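Local coordinates for protein microbial collagenase (Bacillus anthracis, PDB 5SV5) that is the pre-peptidase C-terminal domain of a putative secreted zinc metalloprotease that probably degrades collagen, the domain itself probably assisting substrate binding, at residues Y47-T52 and K92-G98; T52-E58 and K85-Y91. All blocks are in the same frame, centred on the assembly; numbering follows the deposited sequence.

Interaction 1: residues Y47-T52 and K92-G98; sequences YGIGMT and KYDNGDG
Gly50 packs on the ring face of Tyr93, its O over the centre of the ring and 3.4 Å above the plane, where two loops at one end of a beta-sandwich domain meet: the approach to strand 51-57 and the link between strands 84-92 and 98-104. The tight part centres on this glycine, the middle of an inverse gamma turn. Its CA stands over the same face, 3.9 Å from the centroid, a CH-pi contact, and its O accepts from Tyr93 N at 2.8 Å and 168°. Tyr93 CG sits between its own backbone N and carbonyl carbon (chi1 52°), which folds the ring back over Gly50. Beside this, Met51 (selenomethionine) and Lys92 form an antiparallel non-hydrogen-bonded pair, their CA atoms 4.0 Å apart. Ile49 bridges to the far arm of the loop, CG2 lying 3.5 Å from Asp97 O while CD1 reaches Lys92 CB. The outer side is looser: exposed Tyr47 brings little more than CB to Gly98. The exposed carboxylate of Asp94 reaches in to Gly50 N only by a weak bond to OD1 (141°). That OD1 also accepts from Gly96 N at 3.1 Å, closing an Asx turn. The extended Lys92 side chain crosses from the loop's first arm to its second, where NZ donates to Gly96 O at 2.9 Å, also to Leu20 O and Gly22 O, and salt-bridges Asp97 OD1, which accepts from Gly22 N.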
loop_
_atom_site.group_PDB
_atom_site.type_symbol
_atom_site.label_atom_id
_atom_site.label_comp_id
_atom_site.label_asym_id
_atom_site.label_seq_id
_atom_site.Cartn_x
_atom_site.Cartn_y
_atom_site.Cartn_z
ATOM N N TYR A 47 -2.647 12.852 8.406
ATOM C CA TYR A 47 -2.765 13.216 9.826
ATOM C C TYR A 47 -1.581 12.759 10.664
ATOM O O TYR A 47 -1.586 12.928 11.883
ATOM C CB TYR A 47 -4.110 12.734 10.399
ATOM C CG TYR A 47 -5.241 13.627 9.962
ATOM C CD1 TYR A 47 -5.814 13.494 8.707
ATOM C CD2 TYR A 47 -5.679 14.672 10.769
ATOM C CE1 TYR A 47 -6.810 14.363 8.278
ATOM C CE2 TYR A 47 -6.676 15.542 10.355
ATOM C CZ TYR A 47 -7.240 15.384 9.110
ATOM O OH TYR A 47 -8.239 16.239 8.692
ATOM N N GLY A 48 -0.541 12.219 10.026
ATOM C CA GLY A 48 0.676 11.877 10.750
ATOM C C GLY A 48 0.481 10.800 11.788
ATOM O O GLY A 48 1.087 10.865 12.849
ATOM N N ILE A 49 -0.347 9.798 11.477
ATOM C CA ILE A 49 -0.582 8.693 12.401
ATOM C C ILE A 49 0.490 7.619 12.220
ATOM O O ILE A 49 1.364 7.711 11.347
ATOM C CB ILE A 49 -2.009 8.089 12.224
ATOM C CG1 ILE A 49 -2.184 7.376 10.869
ATOM C CG2 ILE A 49 -3.062 9.177 12.404
ATOM C CD1 ILE A 49 -3.439 6.537 10.778
ATOM N N GLY A 50 0.446 6.606 13.071
ATOM C CA GLY A 50 1.384 5.480 12.956
ATOM C C GLY A 50 0.885 4.521 11.901
ATOM O O GLY A 50 0.125 3.603 12.211
HETATM N N MSE A 51 1.286 4.749 10.658
HETATM C CA MSE A 51 0.856 3.917 9.520
HETATM C C MSE A 51 2.015 3.679 8.577
HETATM O O MSE A 51 3.029 4.400 8.595
HETATM C CB MSE A 51 -0.360 4.534 8.813
HETATM C CG MSE A 51 0.025 5.841 8.109
HETATM SE SE MSE A 51 -1.457 6.533 6.992
HETATM C CE MSE A 51 -1.462 5.042 5.719
ATOM N N THR A 52 1.859 2.655 7.751
ATOM C CA THR A 52 2.866 2.305 6.772
ATOM C C THR A 52 2.216 1.479 5.666
ATOM O O THR A 52 0.991 1.346 5.619
ATOM C CB THR A 52 4.060 1.588 7.436
ATOM O OG1 THR A 52 5.144 1.526 6.514
ATOM C CG2 THR A 52 3.699 0.208 7.931
ATOM N N LYS A 92 -2.424 0.781 9.671
ATOM C CA LYS A 92 -1.969 1.492 10.853
ATOM C C LYS A 92 -1.607 0.515 11.968
ATOM O O LYS A 92 -2.176 -0.562 12.111
ATOM C CB LYS A 92 -2.956 2.559 11.325
ATOM C CG LYS A 92 -4.316 2.041 11.746
ATOM C CD LYS A 92 -5.198 3.158 12.271
ATOM C CE LYS A 92 -6.554 2.623 12.704
ATOM N NZ LYS A 92 -7.451 3.703 13.180
ATOM N N TYR A 93 -0.632 0.941 12.768
ATOM C CA TYR A 93 -0.113 0.151 13.892
ATOM C C TYR A 93 -0.240 0.872 15.236
ATOM O O TYR A 93 0.226 0.350 16.247
ATOM C CB TYR A 93 1.354 -0.266 13.642
ATOM C CG TYR A 93 2.263 0.887 13.273
ATOM C CD1 TYR A 93 2.748 1.760 14.249
ATOM C CD2 TYR A 93 2.626 1.124 11.954
ATOM C CE1 TYR A 93 3.559 2.837 13.919
ATOM C CE2 TYR A 93 3.436 2.198 11.617
ATOM C CZ TYR A 93 3.904 3.043 12.609
ATOM O OH TYR A 93 4.689 4.117 12.260
ATOM N N ASP A 94 -0.814 2.070 15.254
ATOM C CA ASP A 94 -1.085 2.763 16.525
ATOM C C ASP A 94 -2.568 3.131 16.598
ATOM O O ASP A 94 -3.338 2.756 15.712
ATOM C CB ASP A 94 -0.116 3.949 16.781
ATOM C CG ASP A 94 -0.425 5.210 15.976
ATOM O OD1 ASP A 94 -1.346 5.218 15.136
ATOM O OD2 ASP A 94 0.315 6.206 16.199
ATOM N N ASN A 95 -2.966 3.858 17.638
ATOM C CA ASN A 95 -4.383 4.193 17.845
ATOM C C ASN A 95 -4.886 5.480 17.162
ATOM O O ASN A 95 -5.985 5.942 17.460
ATOM C CB ASN A 95 -4.699 4.218 19.353
ATOM C CG ASN A 95 -4.632 2.836 19.989
ATOM O OD1 ASN A 95 -5.081 1.850 19.405
ATOM N ND2 ASN A 95 -4.095 2.763 21.202
ATOM N N GLY A 96 -4.116 6.040 16.236
ATOM C CA GLY A 96 -4.564 7.235 15.532
ATOM C C GLY A 96 -5.636 6.989 14.480
ATOM O O GLY A 96 -5.769 5.889 13.967
ATOM N N ASP A 97 -6.407 8.032 14.186
ATOM C CA ASP A 97 -7.360 8.051 13.083
ATOM C C ASP A 97 -6.805 8.994 12.018
ATOM O O ASP A 97 -6.430 10.139 12.308
ATOM C CB ASP A 97 -8.717 8.567 13.543
ATOM C CG ASP A 97 -9.455 7.586 14.433
ATOM O OD1 ASP A 97 -9.202 6.371 14.346
ATOM O OD2 ASP A 97 -10.318 8.042 15.206
ATOM N N GLY A 98 -6.781 8.536 10.777
ATOM C CA GLY A 98 -6.253 9.386 9.725
ATOM C C GLY A 98 -6.724 8.984 8.360
ATOM O O GLY A 98 -7.281 7.914 8.144
#

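Interaction 2: residues T52-E58 and K85-Y91; sequences TWVLHHE and KYYLYVY
With chi1 at 69° the ring of Tyr91 is tucked back over its own main chain, and Thr52 turns CG2 to the same side; this sets the methyl against the ring, CG2 3.4 Å from Tyr91 CZ. These residues begin an antiparallel pairing of neighbouring strands, 51-57 and 84-92, in the beta-sandwich domain. Backbone bonds come in pairs at Thr52-Tyr91, Val54-Tyr89 and His56-Tyr87; Tyr89 N to Val54 O is the straightest, at 177°. The two sheet faces differ. On one, Val54 CG2 touches both Tyr89 CB and Tyr91 CE1, and the ring of His56 meets that of Tyr89 through CD2, 3.9 Å from Tyr89 CE1, the two side chains crossing at about a right angle. The other carries Trp53, Leu55, Leu88 and Val90 into the core, where strands 37-45 and 74-81 also touch Trp53 and Leu55. Leu88 CD1 packs 3.5 Å from Trp53 CE3, and Leu55 CD2 lies 3.7 Å from Tyr86 CD2. Trp53 NE1 is satisfied by Ile75 O. At the strand end His57 turns its edge to the face of Tyr86, a T-shaped pair with planes at 87°; His57 CD2 is the atom that reaches over, 3.5 Å from Tyr86 CZ. His57 is held at both nitrogens, NE2 to Pro83 O and ND1 to Ser59 N, which sets its ring plane; Tyr86 OH bonds to Lys82 O. Glu58 closes the pairing through its backbone, N donating to Lys85 O at 2.7 Å.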
loop_
_atom_site.group_PDB
_atom_site.type_symbol
_atom_site.label_atom_id
_atom_site.label_comp_id
_atom_site.label_asym_id
_atom_site.label_seq_id
_atom_site.Cartn_x
_atom_site.Cartn_y
_atom_site.Cartn_z
ATOM N N THR A 52 1.859 2.655 7.751
ATOM C CA THR A 52 2.866 2.305 6.772
ATOM C C THR A 52 2.216 1.479 5.666
ATOM O O THR A 52 0.991 1.346 5.619
ATOM C CB THR A 52 4.060 1.588 7.436
ATOM O OG1 THR A 52 5.144 1.526 6.514
ATOM C CG2 THR A 52 3.699 0.208 7.931
ATOM N N TRP A 53 3.032 0.941 4.762
ATOM C CA TRP A 53 2.526 -0.010 3.792
ATOM C C TRP A 53 3.589 -1.064 3.502
ATOM O O TRP A 53 4.797 -0.816 3.655
ATOM C CB TRP A 53 2.048 0.672 2.491
ATOM C CG TRP A 53 3.091 1.395 1.686
ATOM C CD1 TRP A 53 3.306 2.736 1.672
ATOM C CD2 TRP A 53 4.037 0.825 0.767
ATOM N NE1 TRP A 53 4.334 3.050 0.806
ATOM C CE2 TRP A 53 4.806 1.889 0.243
ATOM C CE3 TRP A 53 4.312 -0.482 0.338
ATOM C CZ2 TRP A 53 5.842 1.679 -0.683
ATOM C CZ3 TRP A 53 5.353 -0.684 -0.555
ATOM C CH2 TRP A 53 6.100 0.388 -1.062
ATOM N N VAL A 54 3.122 -2.246 3.103
ATOM C CA VAL A 54 3.987 -3.325 2.641
ATOM C C VAL A 54 3.370 -3.921 1.370
ATOM O O VAL A 54 2.149 -3.885 1.178
ATOM C CB VAL A 54 4.229 -4.421 3.701
ATOM C CG1 VAL A 54 4.931 -3.872 4.919
ATOM C CG2 VAL A 54 2.957 -5.166 4.086
ATOM N N LEU A 55 4.221 -4.482 0.521
ATOM C CA LEU A 55 3.819 -5.022 -0.771
ATOM C C LEU A 55 4.309 -6.446 -0.932
ATOM O O LEU A 55 5.488 -6.721 -0.656
ATOM C CB LEU A 55 4.430 -4.165 -1.885
ATOM C CG LEU A 55 4.072 -4.542 -3.322
ATOM C CD1 LEU A 55 2.651 -4.133 -3.656
ATOM C CD2 LEU A 55 5.060 -3.911 -4.297
ATOM N N HIS A 56 3.436 -7.342 -1.399
ATOM C CA HIS A 56 3.813 -8.698 -1.739
ATOM C C HIS A 56 3.483 -9.006 -3.189
ATOM O O HIS A 56 2.377 -8.725 -3.657
ATOM C CB HIS A 56 3.074 -9.736 -0.870
ATOM C CG HIS A 56 3.465 -9.707 0.566
ATOM N ND1 HIS A 56 4.583 -10.348 1.034
ATOM C CD2 HIS A 56 2.906 -9.101 1.635
ATOM C CE1 HIS A 56 4.690 -10.140 2.335
ATOM N NE2 HIS A 56 3.693 -9.373 2.722
ATOM N N HIS A 57 4.436 -9.616 -3.889
ATOM C CA HIS A 57 4.125 -10.296 -5.144
ATOM C C HIS A 57 3.346 -11.569 -4.779
ATOM O O HIS A 57 3.641 -12.190 -3.749
ATOM C CB HIS A 57 5.428 -10.631 -5.860
ATOM C CG HIS A 57 5.256 -11.231 -7.220
ATOM N ND1 HIS A 57 5.134 -12.574 -7.423
ATOM C CD2 HIS A 57 5.245 -10.659 -8.444
ATOM C CE1 HIS A 57 5.022 -12.808 -8.714
ATOM N NE2 HIS A 57 5.086 -11.662 -9.356
ATOM N N GLU A 58 2.348 -11.919 -5.607
ATOM C CA GLU A 58 1.458 -13.081 -5.397
ATOM C C GLU A 58 2.190 -14.347 -4.962
ATOM O O GLU A 58 1.705 -15.163 -4.180
ATOM C CB GLU A 58 0.670 -13.402 -6.714
ATOM C CG GLU A 58 1.523 -13.650 -7.971
ATOM C CD GLU A 58 0.721 -13.969 -9.224
ATOM O OE1 GLU A 58 0.970 -13.336 -10.282
ATOM O OE2 GLU A 58 -0.146 -14.866 -9.174
ATOM N N LYS A 85 0.961 -10.405 -10.339
ATOM C CA LYS A 85 -0.044 -9.817 -9.466
ATOM C C LYS A 85 0.535 -9.471 -8.091
ATOM O O LYS A 85 1.234 -10.293 -7.477
ATOM C CB LYS A 85 -1.190 -10.817 -9.315
ATOM C CG LYS A 85 -2.396 -10.292 -8.570
ATOM C CD LYS A 85 -3.471 -11.358 -8.462
ATOM C CE LYS A 85 -4.658 -10.858 -7.660
ATOM N NZ LYS A 85 -5.314 -9.691 -8.305
ATOM N N TYR A 86 0.203 -8.269 -7.611
ATOM C CA TYR A 86 0.683 -7.758 -6.342
ATOM C C TYR A 86 -0.470 -7.443 -5.398
ATOM O O TYR A 86 -1.567 -7.063 -5.832
ATOM C CB TYR A 86 1.472 -6.453 -6.567
ATOM C CG TYR A 86 2.823 -6.680 -7.179
ATOM C CD1 TYR A 86 2.970 -6.846 -8.553
ATOM C CD2 TYR A 86 3.961 -6.764 -6.388
ATOM C CE1 TYR A 86 4.218 -7.087 -9.118
ATOM C CE2 TYR A 86 5.213 -6.977 -6.940
ATOM C CZ TYR A 86 5.334 -7.139 -8.307
ATOM O OH TYR A 86 6.592 -7.371 -8.839
ATOM N N TYR A 87 -0.181 -7.579 -4.104
ATOM C CA TYR A 87 -1.077 -7.179 -3.031
ATOM C C TYR A 87 -0.347 -6.124 -2.208
ATOM O O TYR A 87 0.782 -6.339 -1.761
ATOM C CB TYR A 87 -1.480 -8.360 -2.160
ATOM C CG TYR A 87 -2.289 -9.380 -2.912
ATOM C CD1 TYR A 87 -3.617 -9.136 -3.246
ATOM C CD2 TYR A 87 -1.730 -10.587 -3.297
ATOM C CE1 TYR A 87 -4.360 -10.069 -3.947
ATOM C CE2 TYR A 87 -2.467 -11.533 -3.986
ATOM C CZ TYR A 87 -3.783 -11.267 -4.309
ATOM O OH TYR A 87 -4.531 -12.191 -4.999
ATOM N N LEU A 88 -0.997 -4.973 -2.063
ATOM C CA LEU A 88 -0.485 -3.820 -1.325
ATOM C C LEU A 88 -1.357 -3.621 -0.087
ATOM O O LEU A 88 -2.580 -3.467 -0.194
ATOM C CB LEU A 88 -0.549 -2.585 -2.228
ATOM C CG LEU A 88 -0.223 -1.246 -1.568
ATOM C CD1 LEU A 88 1.209 -1.194 -1.052
ATOM C CD2 LEU A 88 -0.484 -0.110 -2.532
ATOM N N TYR A 89 -0.718 -3.605 1.082
ATOM C CA TYR A 89 -1.402 -3.447 2.365
ATOM C C TYR A 89 -1.022 -2.098 2.948
ATOM O O TYR A 89 0.152 -1.859 3.227
ATOM C CB TYR A 89 -0.983 -4.566 3.337
ATOM C CG TYR A 89 -1.318 -5.941 2.810
ATOM C CD1 TYR A 89 -0.473 -6.607 1.920
ATOM C CD2 TYR A 89 -2.491 -6.576 3.175
ATOM C CE1 TYR A 89 -0.805 -7.843 1.396
ATOM C CE2 TYR A 89 -2.829 -7.819 2.655
ATOM C CZ TYR A 89 -1.981 -8.438 1.761
ATOM O OH TYR A 89 -2.292 -9.661 1.234
ATOM N N VAL A 90 -2.009 -1.212 3.095
ATOM C CA VAL A 90 -1.836 0.104 3.716
ATOM C C VAL A 90 -2.494 -0.003 5.086
ATOM O O VAL A 90 -3.694 -0.290 5.168
ATOM C CB VAL A 90 -2.476 1.212 2.860
ATOM C CG1 VAL A 90 -2.306 2.561 3.535
ATOM C CG2 VAL A 90 -1.913 1.204 1.441
ATOM N N TYR A 91 -1.732 0.187 6.161
ATOM C CA TYR A 91 -2.266 -0.152 7.471
ATOM C C TYR A 91 -1.692 0.723 8.567
ATOM O O TYR A 91 -0.617 1.310 8.427
ATOM C CB TYR A 91 -2.028 -1.647 7.777
ATOM C CG TYR A 91 -0.580 -2.040 8.001
ATOM C CD1 TYR A 91 0.261 -2.338 6.936
ATOM C CD2 TYR A 91 -0.061 -2.098 9.278
ATOM C CE1 TYR A 91 1.577 -2.710 7.146
ATOM C CE2 TYR A 91 1.255 -2.462 9.503
ATOM C CZ TYR A 91 2.072 -2.771 8.432
ATOM O OH TYR A 91 3.388 -3.143 8.622
#

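In the fold
From the N terminus, the chain runs through strands 14-20, 26-33 and 37-45 before residues 47-50 form the loop into strand 51-57; that loop and the first strand residues serve interaction 1, the rest serves interaction 2. Beyond residue 58 the chain builds strands 66-71 and 74-81, then returns along 85-91, where interaction 2 closes the inner loop. Continuing through 92-98, it closes the outer loop as interaction 1, so the two contacts nest rather than cross. They share Thr52, and Met51 CE packs on Val90 CG1 between them. Their centres lie about 17 Å apart: interaction 2 joins adjacent strands near the domain centre, interaction 1 ties loops at one end.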